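Odorant binding protein (AGAP007287-PA) (Anopheles gambiae, PDB 3PM2) binds small hydrophobic odorants, among them indole, menthol and decanal, and is thought to carry them through the aqueous fluid that surrounds olfactory dendrites. Local coordinates at residues C59-S63 against T64-S68; P122-E125 against G126-I129; K42-M45 against A46-G49; T32-S35 against K36-Q40; L153-N157 against D158-K162. All blocks are in the same frame, centred on the assembly; numbering follows the deposited sequence.

Contact 1 of 5, residues C59-S63 against T64-S68; sequences CVMNS and TSLYS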
# COMPACT_ATOMS: atom_id res chain seq x y z
N CYS A 59 3.68 9.89 3.12
CA CYS A 59 2.96 11.11 2.73
C CYS A 59 1.44 10.91 2.96
O CYS A 59 0.78 11.79 3.55
CB CYS A 59 3.27 11.45 1.27
SG CYS A 59 2.35 12.87 0.62
N VAL A 60 0.88 9.75 2.51
CA VAL A 60 -0.52 9.38 2.65
C VAL A 60 -0.86 9.31 4.14
O VAL A 60 -1.88 9.85 4.57
CB VAL A 60 -0.85 8.05 1.94
CG1 VAL A 60 -2.23 7.54 2.35
CG2 VAL A 60 -0.78 8.19 0.41
N MET A 61 -0.01 8.67 4.92
CA MET A 61 -0.24 8.51 6.37
C MET A 61 -0.19 9.84 7.09
O MET A 61 -1.04 10.11 7.93
CB MET A 61 0.71 7.48 6.97
CG MET A 61 0.48 6.06 6.43
SD MET A 61 -1.10 5.38 6.95
CE MET A 61 -0.84 3.63 6.58
N ASN A 62 0.74 10.73 6.67
CA ASN A 62 0.82 12.09 7.22
C ASN A 62 -0.41 12.91 6.82
O ASN A 62 -0.88 13.72 7.63
CB ASN A 62 2.13 12.79 6.80
CG ASN A 62 3.35 12.40 7.62
OD1 ASN A 62 3.26 12.08 8.82
ND2 ASN A 62 4.53 12.49 7.03
N SER A 63 -0.97 12.68 5.60
CA SER A 63 -2.14 13.45 5.17
C SER A 63 -3.36 13.17 6.06
O SER A 63 -4.25 14.00 6.14
CB SER A 63 -2.47 13.22 3.70
OG SER A 63 -3.21 12.02 3.49
N THR A 64 -3.39 11.99 6.72
CA THR A 64 -4.49 11.55 7.59
C THR A 64 -4.11 11.50 9.07
O THR A 64 -4.85 10.92 9.85
CB THR A 64 -4.97 10.17 7.12
OG1 THR A 64 -3.82 9.33 6.91
CG2 THR A 64 -5.79 10.25 5.85
N SER A 65 -2.95 12.11 9.45
CA SER A 65 -2.39 12.15 10.82
C SER A 65 -2.28 10.74 11.47
O SER A 65 -2.47 10.58 12.69
CB SER A 65 -3.18 13.11 11.71
OG SER A 65 -3.13 14.44 11.20
N LEU A 66 -1.95 9.73 10.66
CA LEU A 66 -1.87 8.36 11.17
C LEU A 66 -0.47 7.96 11.52
O LEU A 66 -0.29 6.96 12.21
CB LEU A 66 -2.43 7.35 10.17
CG LEU A 66 -3.91 7.50 9.79
CD1 LEU A 66 -4.30 6.43 8.82
CD2 LEU A 66 -4.81 7.38 11.01
N TYR A 67 0.53 8.71 11.03
CA TYR A 67 1.93 8.37 11.26
C TYR A 67 2.58 9.24 12.34
O TYR A 67 2.41 10.44 12.31
CB TYR A 67 2.73 8.44 9.94
CG TYR A 67 4.22 8.26 10.16
CD1 TYR A 67 4.74 7.01 10.51
CD2 TYR A 67 5.09 9.35 10.14
CE1 TYR A 67 6.11 6.86 10.79
CE2 TYR A 67 6.45 9.20 10.39
CZ TYR A 67 6.96 7.95 10.72
OH TYR A 67 8.28 7.80 11.02
N SER A 68 3.39 8.63 13.23
CA SER A 68 4.16 9.36 14.25
C SER A 68 5.39 8.58 14.68
O SER A 68 5.24 7.49 15.23
CB SER A 68 3.29 9.70 15.45
OG SER A 68 4.00 10.56 16.32

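Contact 2 of 5, residues P122-E125 against G126-I129; sequences PAFE and GEQI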
# COMPACT_ATOMS: atom_id res chain seq x y z
N PRO A 122 20.95 8.13 2.94
CA PRO A 122 20.71 8.34 1.50
C PRO A 122 21.79 7.71 0.61
O PRO A 122 22.97 7.94 0.85
CB PRO A 122 20.66 9.86 1.38
CG PRO A 122 20.18 10.31 2.71
CD PRO A 122 20.87 9.41 3.68
N ALA A 123 21.41 6.84 -0.34
CA ALA A 123 22.39 6.16 -1.21
C ALA A 123 22.52 6.77 -2.60
O ALA A 123 23.35 6.33 -3.40
CB ALA A 123 22.11 4.67 -1.28
N PHE A 124 21.70 7.78 -2.89
CA PHE A 124 21.89 8.62 -4.07
C PHE A 124 21.42 10.05 -3.81
O PHE A 124 20.81 10.33 -2.78
CB PHE A 124 21.15 8.03 -5.27
CG PHE A 124 19.66 8.02 -5.12
CD1 PHE A 124 18.91 9.16 -5.37
CD2 PHE A 124 18.99 6.88 -4.72
CE1 PHE A 124 17.54 9.16 -5.23
CE2 PHE A 124 17.62 6.86 -4.58
CZ PHE A 124 16.89 8.01 -4.83
N GLU A 125 21.71 10.94 -4.75
CA GLU A 125 21.59 12.37 -4.51
C GLU A 125 20.13 12.78 -4.36
O GLU A 125 19.32 12.58 -5.26
CB GLU A 125 22.24 13.16 -5.64
CG GLU A 125 23.66 13.62 -5.35
CD GLU A 125 23.81 14.19 -3.95
OE1 GLU A 125 24.54 13.59 -3.13
OE2 GLU A 125 23.19 15.24 -3.67
N GLY A 126 19.80 13.35 -3.20
CA GLY A 126 18.44 13.82 -2.94
C GLY A 126 17.47 12.74 -2.48
O GLY A 126 16.26 12.97 -2.48
N GLU A 127 17.98 11.56 -2.12
CA GLU A 127 17.09 10.50 -1.62
C GLU A 127 16.62 10.88 -0.22
O GLU A 127 17.45 11.09 0.66
CB GLU A 127 17.81 9.16 -1.55
CG GLU A 127 16.88 8.04 -1.09
CD GLU A 127 17.54 6.69 -0.87
OE1 GLU A 127 18.78 6.65 -0.80
OE2 GLU A 127 16.80 5.69 -0.76
N GLN A 128 15.32 10.93 -0.01
CA GLN A 128 14.76 11.20 1.32
C GLN A 128 14.41 9.86 1.98
O GLN A 128 13.67 9.06 1.39
CB GLN A 128 13.54 12.10 1.22
CG GLN A 128 12.69 12.11 2.50
CD GLN A 128 12.14 13.45 2.89
OE1 GLN A 128 12.70 14.52 2.57
NE2 GLN A 128 11.02 13.41 3.61
N ILE A 129 14.94 9.61 3.18
CA ILE A 129 14.66 8.36 3.88
C ILE A 129 13.36 8.49 4.67
O ILE A 129 13.20 9.42 5.43
CB ILE A 129 15.86 7.93 4.78
CG1 ILE A 129 17.14 7.67 3.93
CG2 ILE A 129 15.52 6.73 5.67
CD1 ILE A 129 17.06 6.54 2.84

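Contact 3 of 5, residues K42-M45 against A46-G49; sequences KRQM and AMEG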
# COMPACT_ATOMS: atom_id res chain seq x y z
N LYS A 42 10.50 4.66 -7.31
CA LYS A 42 10.94 3.79 -8.43
C LYS A 42 12.44 3.57 -8.34
O LYS A 42 12.88 2.44 -8.53
CB LYS A 42 10.52 4.39 -9.78
CG LYS A 42 9.01 4.26 -9.99
CD LYS A 42 8.57 4.74 -11.34
CE LYS A 42 7.27 4.09 -11.72
NZ LYS A 42 6.73 4.67 -12.98
N ARG A 43 13.22 4.62 -8.00
CA ARG A 43 14.67 4.46 -7.84
C ARG A 43 14.97 3.45 -6.73
O ARG A 43 15.86 2.61 -6.88
CB ARG A 43 15.35 5.80 -7.52
CG ARG A 43 15.52 6.69 -8.74
CD ARG A 43 16.60 7.73 -8.55
NE ARG A 43 17.96 7.16 -8.57
CZ ARG A 43 19.06 7.89 -8.65
NH1 ARG A 43 18.99 9.22 -8.70
NH2 ARG A 43 20.25 7.31 -8.67
N GLN A 44 14.23 3.55 -5.62
CA GLN A 44 14.41 2.64 -4.47
C GLN A 44 14.05 1.18 -4.79
O GLN A 44 14.57 0.29 -4.13
CB GLN A 44 13.68 3.14 -3.24
CG GLN A 44 14.21 4.48 -2.69
CD GLN A 44 13.33 4.97 -1.58
OE1 GLN A 44 12.10 4.82 -1.62
NE2 GLN A 44 13.94 5.51 -0.53
N MET A 45 13.21 0.93 -5.81
CA MET A 45 12.93 -0.46 -6.22
C MET A 45 14.15 -1.14 -6.86
O MET A 45 14.14 -2.36 -7.01
CB MET A 45 11.84 -0.49 -7.30
CG MET A 45 10.50 -0.28 -6.78
SD MET A 45 9.45 -0.26 -8.25
CE MET A 45 8.33 0.94 -7.68
N ALA A 46 15.14 -0.35 -7.32
CA ALA A 46 16.33 -0.84 -8.01
C ALA A 46 17.55 -0.78 -7.08
O ALA A 46 18.68 -0.60 -7.55
CB ALA A 46 16.58 0.01 -9.26
N MET A 47 17.32 -0.93 -5.77
CA MET A 47 18.41 -0.90 -4.80
C MET A 47 18.38 -2.15 -3.97
O MET A 47 17.32 -2.59 -3.53
CB MET A 47 18.37 0.36 -3.94
CG MET A 47 18.65 1.63 -4.74
SD MET A 47 18.13 3.09 -3.87
CE MET A 47 19.43 3.21 -2.75
N GLU A 48 19.53 -2.78 -3.81
CA GLU A 48 19.62 -4.03 -3.07
C GLU A 48 19.67 -3.77 -1.57
O GLU A 48 19.78 -2.62 -1.14
CB GLU A 48 20.85 -4.83 -3.50
CG GLU A 48 22.18 -4.25 -3.06
CD GLU A 48 23.40 -4.98 -3.57
OE1 GLU A 48 23.26 -6.03 -4.24
OE2 GLU A 48 24.52 -4.47 -3.32
N GLY A 49 19.62 -4.85 -0.79
CA GLY A 49 19.71 -4.78 0.66
C GLY A 49 18.38 -4.60 1.35
O GLY A 49 17.34 -5.04 0.87

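Contact 4 of 5, residues T32-S35 against K36-Q40; sequences TCHS and KWIGQ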
# COMPACT_ATOMS: atom_id res chain seq x y z
N THR A 32 -1.55 13.44 -5.04
CA THR A 32 -0.60 14.46 -4.58
C THR A 32 0.66 13.76 -4.05
O THR A 32 1.78 14.15 -4.39
CB THR A 32 -1.28 15.32 -3.50
OG1 THR A 32 -2.43 15.95 -4.07
CG2 THR A 32 -0.35 16.38 -2.92
N CYS A 33 0.48 12.74 -3.18
CA CYS A 33 1.59 11.98 -2.61
C CYS A 33 2.35 11.18 -3.65
O CYS A 33 3.59 11.13 -3.61
CB CYS A 33 1.08 11.10 -1.48
SG CYS A 33 0.55 12.05 -0.04
N HIS A 34 1.61 10.56 -4.57
CA HIS A 34 2.20 9.79 -5.67
C HIS A 34 3.08 10.71 -6.53
O HIS A 34 4.24 10.39 -6.77
CB HIS A 34 1.08 9.15 -6.54
CG HIS A 34 1.60 8.54 -7.81
ND1 HIS A 34 1.94 7.19 -7.87
CD2 HIS A 34 1.86 9.11 -9.00
CE1 HIS A 34 2.39 7.00 -9.10
NE2 HIS A 34 2.37 8.12 -9.81
N SER A 35 2.54 11.85 -7.00
CA SER A 35 3.31 12.79 -7.83
C SER A 35 4.62 13.25 -7.13
O SER A 35 5.70 13.28 -7.75
CB SER A 35 2.43 13.98 -8.20
OG SER A 35 3.12 14.92 -9.01
N LYS A 36 4.53 13.56 -5.83
CA LYS A 36 5.68 14.05 -5.05
C LYS A 36 6.82 13.04 -4.92
O LYS A 36 7.99 13.43 -5.05
CB LYS A 36 5.20 14.45 -3.65
CG LYS A 36 6.19 15.31 -2.89
CD LYS A 36 5.62 15.69 -1.54
CE LYS A 36 6.57 16.53 -0.74
NZ LYS A 36 6.20 16.52 0.70
N TRP A 37 6.48 11.76 -4.66
CA TRP A 37 7.44 10.71 -4.32
C TRP A 37 7.63 9.54 -5.25
O TRP A 37 8.54 8.74 -5.00
CB TRP A 37 7.14 10.20 -2.91
CG TRP A 37 7.21 11.24 -1.83
CD1 TRP A 37 6.17 11.77 -1.13
CD2 TRP A 37 8.39 11.91 -1.36
NE1 TRP A 37 6.63 12.68 -0.21
CE2 TRP A 37 7.99 12.75 -0.31
CE3 TRP A 37 9.75 11.80 -1.67
CZ2 TRP A 37 8.91 13.53 0.40
CZ3 TRP A 37 10.65 12.59 -0.99
CH2 TRP A 37 10.23 13.43 0.05
N ILE A 38 6.83 9.40 -6.32
CA ILE A 38 6.99 8.23 -7.21
C ILE A 38 8.41 8.09 -7.83
O ILE A 38 8.90 6.98 -7.96
CB ILE A 38 5.86 8.11 -8.27
CG1 ILE A 38 5.86 6.72 -8.98
CG2 ILE A 38 5.90 9.27 -9.28
CD1 ILE A 38 5.60 5.53 -8.08
N GLY A 39 9.02 9.22 -8.14
CA GLY A 39 10.34 9.30 -8.75
C GLY A 39 11.37 8.56 -7.93
O GLY A 39 12.00 7.60 -8.40
N GLN A 40 11.50 8.95 -6.68
CA GLN A 40 12.44 8.29 -5.79
C GLN A 40 11.95 6.90 -5.41
O GLN A 40 12.79 6.03 -5.19
CB GLN A 40 12.87 9.17 -4.60
CG GLN A 40 11.88 9.30 -3.46
CD GLN A 40 12.63 9.47 -2.14
OE1 GLN A 40 13.56 10.30 -2.02
NE2 GLN A 40 12.23 8.71 -1.12
O HOH W 1 8.23 11.99 -8.03

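Contact 5 of 5, residues L153-N157 against D158-K162; sequences LFTVN and DDCNK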
# COMPACT_ATOMS: atom_id res chain seq x y z
N LEU A 153 -18.27 -9.17 -7.22
CA LEU A 153 -17.88 -7.75 -7.27
C LEU A 153 -16.62 -7.51 -8.09
O LEU A 153 -16.15 -6.38 -8.16
CB LEU A 153 -17.70 -7.20 -5.82
CG LEU A 153 -18.98 -7.19 -4.98
CD1 LEU A 153 -18.67 -6.96 -3.53
CD2 LEU A 153 -19.98 -6.15 -5.49
N PHE A 154 -16.09 -8.58 -8.70
CA PHE A 154 -14.84 -8.53 -9.45
C PHE A 154 -15.12 -8.68 -10.92
O PHE A 154 -15.84 -9.60 -11.32
CB PHE A 154 -13.88 -9.63 -8.97
CG PHE A 154 -12.44 -9.43 -9.39
CD1 PHE A 154 -11.54 -8.75 -8.58
CD2 PHE A 154 -11.97 -9.97 -10.59
CE1 PHE A 154 -10.21 -8.57 -8.98
CE2 PHE A 154 -10.63 -9.81 -10.98
CZ PHE A 154 -9.77 -9.10 -10.18
N THR A 155 -14.49 -7.83 -11.74
CA THR A 155 -14.68 -7.90 -13.20
C THR A 155 -13.81 -9.06 -13.71
O THR A 155 -12.59 -9.00 -13.63
CB THR A 155 -14.31 -6.54 -13.83
OG1 THR A 155 -15.07 -5.50 -13.22
CG2 THR A 155 -14.52 -6.51 -15.33
N VAL A 156 -14.46 -10.13 -14.20
CA VAL A 156 -13.77 -11.33 -14.67
C VAL A 156 -13.42 -11.20 -16.15
O VAL A 156 -14.19 -11.59 -17.02
CB VAL A 156 -14.54 -12.63 -14.31
CG1 VAL A 156 -13.79 -13.88 -14.75
CG2 VAL A 156 -14.84 -12.69 -12.81
N ASN A 157 -12.24 -10.59 -16.43
CA ASN A 157 -11.72 -10.46 -17.79
C ASN A 157 -10.20 -10.60 -17.77
O ASN A 157 -9.60 -10.64 -16.70
CB ASN A 157 -12.20 -9.16 -18.49
CG ASN A 157 -11.73 -7.85 -17.93
OD1 ASN A 157 -10.89 -7.79 -17.04
ND2 ASN A 157 -12.20 -6.75 -18.49
N ASP A 158 -9.58 -10.74 -18.96
CA ASP A 158 -8.13 -10.90 -19.12
C ASP A 158 -7.31 -9.82 -18.47
O ASP A 158 -6.28 -10.12 -17.86
CB ASP A 158 -7.76 -11.01 -20.62
CG ASP A 158 -8.14 -12.32 -21.26
OD1 ASP A 158 -8.54 -13.25 -20.53
OD2 ASP A 158 -8.03 -12.43 -22.51
N ASP A 159 -7.73 -8.55 -18.63
CA ASP A 159 -6.98 -7.42 -18.08
C ASP A 159 -6.98 -7.41 -16.56
O ASP A 159 -5.95 -7.10 -15.94
CB ASP A 159 -7.49 -6.11 -18.65
CG ASP A 159 -7.01 -5.82 -20.06
OD1 ASP A 159 -6.34 -6.70 -20.66
OD2 ASP A 159 -7.33 -4.74 -20.57
N CYS A 160 -8.13 -7.76 -15.96
CA CYS A 160 -8.22 -7.83 -14.50
C CYS A 160 -7.51 -9.07 -13.98
O CYS A 160 -7.03 -9.03 -12.86
CB CYS A 160 -9.67 -7.75 -14.04
SG CYS A 160 -10.42 -6.12 -14.31
N ASN A 161 -7.41 -10.16 -14.78
CA ASN A 161 -6.62 -11.35 -14.39
C ASN A 161 -5.14 -10.90 -14.30
O ASN A 161 -4.44 -11.29 -13.36
CB ASN A 161 -6.73 -12.51 -15.38
CG ASN A 161 -6.00 -13.75 -14.91
OD1 ASN A 161 -6.10 -14.17 -13.75
ND2 ASN A 161 -5.17 -14.31 -15.75
N LYS A 162 -4.68 -10.07 -15.27
CA LYS A 162 -3.30 -9.54 -15.29
C LYS A 162 -3.03 -8.66 -14.07
O LYS A 162 -1.97 -8.77 -13.43
CB LYS A 162 -3.02 -8.79 -16.60
CG LYS A 162 -2.91 -9.73 -17.81
CD LYS A 162 -2.73 -8.95 -19.09
CE LYS A 162 -2.94 -9.82 -20.30
NZ LYS A 162 -2.99 -9.02 -21.54

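Contact 1 of 5, residues C59-S63 against T64-S68
With chi1 at 47°, T64 turns OG1 back over the end of the helix, where it lies 3.1 Å from both V60 O and M61 O. The backbone sets Y67 CB 3.7 Å from M61 CB, and CG anti to the backbone N (chi1 173°) carries the ring alongside N62. There N62 OD1 sits in the ring plane at its edge, 3.5 Å from Y67 CD2, the amide and ring planes being steeply inclined to each other. Helix 55-63 closes here in a Schellman motif whose C-prime residue is S65, with positive phi: L66 N bonds back to M61 O at 2.9 Å and nearly straight (168°), and S65 N reaches N62 O at 3.2 Å. M61 O also accepts from T64 N, and its two N-H donors come from opposite faces of the carbonyl plane. Just beyond the turn, L66 lays CD1 against M61 SD at 3.9 Å, an apolar contact that spans the reversal; both side chains also meet L77 of helix 74-85. S63 OG turns back along the helix to donate to V60 O at 2.8 Å. Further on, Y67 packs on I133 and S134 of helix 133-147, and V60, on the buried side of the helix, packs on L138 of the same helix.

Contact 2 of 5, residues P122-E125 against G126-I129
A type II beta turn from F124 to E127, in the loop between helices 111-118 and 133-147, folds this stretch back on itself. Its closing bond runs from E127 N to F124 O at 3.2 Å, and G126 takes the turn position with positive phi. E127 makes most of the side-chain contact. Its CG is anti to the backbone N (chi1 -177°), and this extended chain passes across the face of the F124 ring and delivers the carboxylate to the backbone of A123. A123 N donates to E127 OE1 at 2.7 Å and 168°, meeting the oxygen nearly along its C-O axis. E127 CB lies over the centre of one face of the F124 ring, 3.6 Å from the centroid and close to the normal, a CH-pi contact. Farther along, E127 CD is 3.7 Å from F124 CE2, with carboxylate and ring planes only 12° apart. P122 completes the fold-back: its CB and CG rest against E127 O, and CD meets I129 CG1 at 4.1 Å. R43 makes a cation-pi contact with F124. The buried carboxylate of E127 is thus satisfied at both oxygens, OE1 by A123 N and a salt bridge to R52, OE2 by Q44 NE2, an environment that would probably favour its charged form.

Contact 3 of 5, residues K42-M45 against A46-G49
M47 folds back against the last residues of the helix, its SD lying 3.8 Å from Q44 CA and its CG 3.7 Å from R43 O. The thioether takes this place because CG stands beside the backbone N (chi1 -67°) and the chain, nearly straight at chi2, bends at chi3 (77°). SD is thereby carried back alongside the backbone of R43 and Q44, while Q44 CG stays 4.3 Å from it. A46 approaches the same carbonyl: its CB is 3.6 Å from R43 O, and its N donates to that oxygen at 3.1 Å. The donor stands above the carbonyl plane, 55° out of it. One peptide further on, M47 N makes a weak bond to Q44 O at 3.4 Å, closing a type I beta turn from Q44 to M47.

Around this backbone turn, the side chains meet more distant partners. Q44 NE2 bonds to E127 OE2 and M47 touches A123, which ties the turn to the loop that precedes helix 133-147. M47 also touches R52, in the loop leading to helix 55-63. M45 points the other way: CG beside the backbone N sends its side chain toward L6 and L173, near the two chain termini, while M45 O accepts from N3 ND2. The bonds from A46 N to R43 O and from M47 N to Q44 O each span three residues. The arrangement is that of a helix C-terminus, where helix 27-44 gives way through a tightened turn to the loop leading to helix 55-63.

Contact 4 of 5, residues T32-S35 against K36-Q40
H34 O takes the shortest bond of this turn, from I38 N at 2.8 Å with the donor in the carbonyl plane; W37 N adds a weak second bond to the same oxygen. Above that bond the two side chains run side by side. H34 CG is anti to the backbone N (chi1 171°), which swings the imidazole along the helix until I38 CB lies over one face, 3.9 Å from the ring centroid. This CH-pi contact is offset toward the rim, and I38 CG1 comes to 3.5 Å from H34 CE1. H34 ND1 bonds to the terminal carboxylate of L173, a residue that the I38 side chain also touches, so the pair receives the end of the chain. Preceding turns are regular: K36 N bonds to T32 O at 3.2 Å and W37 N to C33 O at 3.1 Å. Next the helix kinks. G39 N gives its hydrogen to a water at 2.9 Å, and that water donates to S35 O. W37 packs on helix 55-63, to which C33 is joined by its disulfide with C59. A water inserted between an i and i+4 peptide pair is characteristic of a kinked helix, here 27-44.

Contact 5 of 5, residues L153-N157 against D158-K162
N157 caps helix 158-167 from the N-cap position. Its CB adjoins D158 N, at the start of the first turn. CG sits between the backbone N and the carbonyl carbon (chi1 66°), which turns the amide inward toward the helix rather than along the incoming chain. From there OD1 accepts from C160 N at 3.0 Å, the donor tilted 25° from the amide carbonyl plane. The same OD1 lies 3.2 Å from C160 SG, a close packing of the amide oxygen on sulfur. The backbone of N157 starts the helix as well: N157 O takes N161 N at 3.0 Å, with the donor in the carbonyl plane.

C160 is the buried centre on which the incoming segment closes. Its CB rests 3.2 Å from T155 O, and T155 CB packs on C160 SG, the sulfur that continues into the disulfide with C18. F154 CE2 also approaches C160 CB, and C160 O lies in the ring plane at the edge. The ring itself meets F146 of helix 133-147 edge-to-face. T155 OG1 is taken up by E17 O, and the T155 backbone bonds with that of C18, so the segment is held to the N-terminal region beside the disulfide. N157 OD1 thus supplies an acceptor to an N-H of the first turn, as N-caps do. At the ring edge, F154 CZ stands 3.8 Å from C160 O.

How the contacts relate
Contacts 1 to 4 form a connected group, whereas contact 5 stands apart, on the other side of the chain's centre from contacts 1 and 2, its nearest atoms about 15 Å from contact 3 and about 21 Å from contact 1. Contacts 3 and 4 adjoin on helix 27-44. Contact 4 is tied to contact 1 by the disulfide, C33 SG to C59 SG at 2.1 Å, with W37 packed beside it. The loop of contact 2 lies along the same helix: Q128 N bonds to Q40 OE1 of contact 4 at 2.7 Å, and A123 CB meets M47 CE of contact 3 at 3.4 Å. Contact 5 has its own disulfide, so covalent links mark both regions of this C-plus odorant-binding protein.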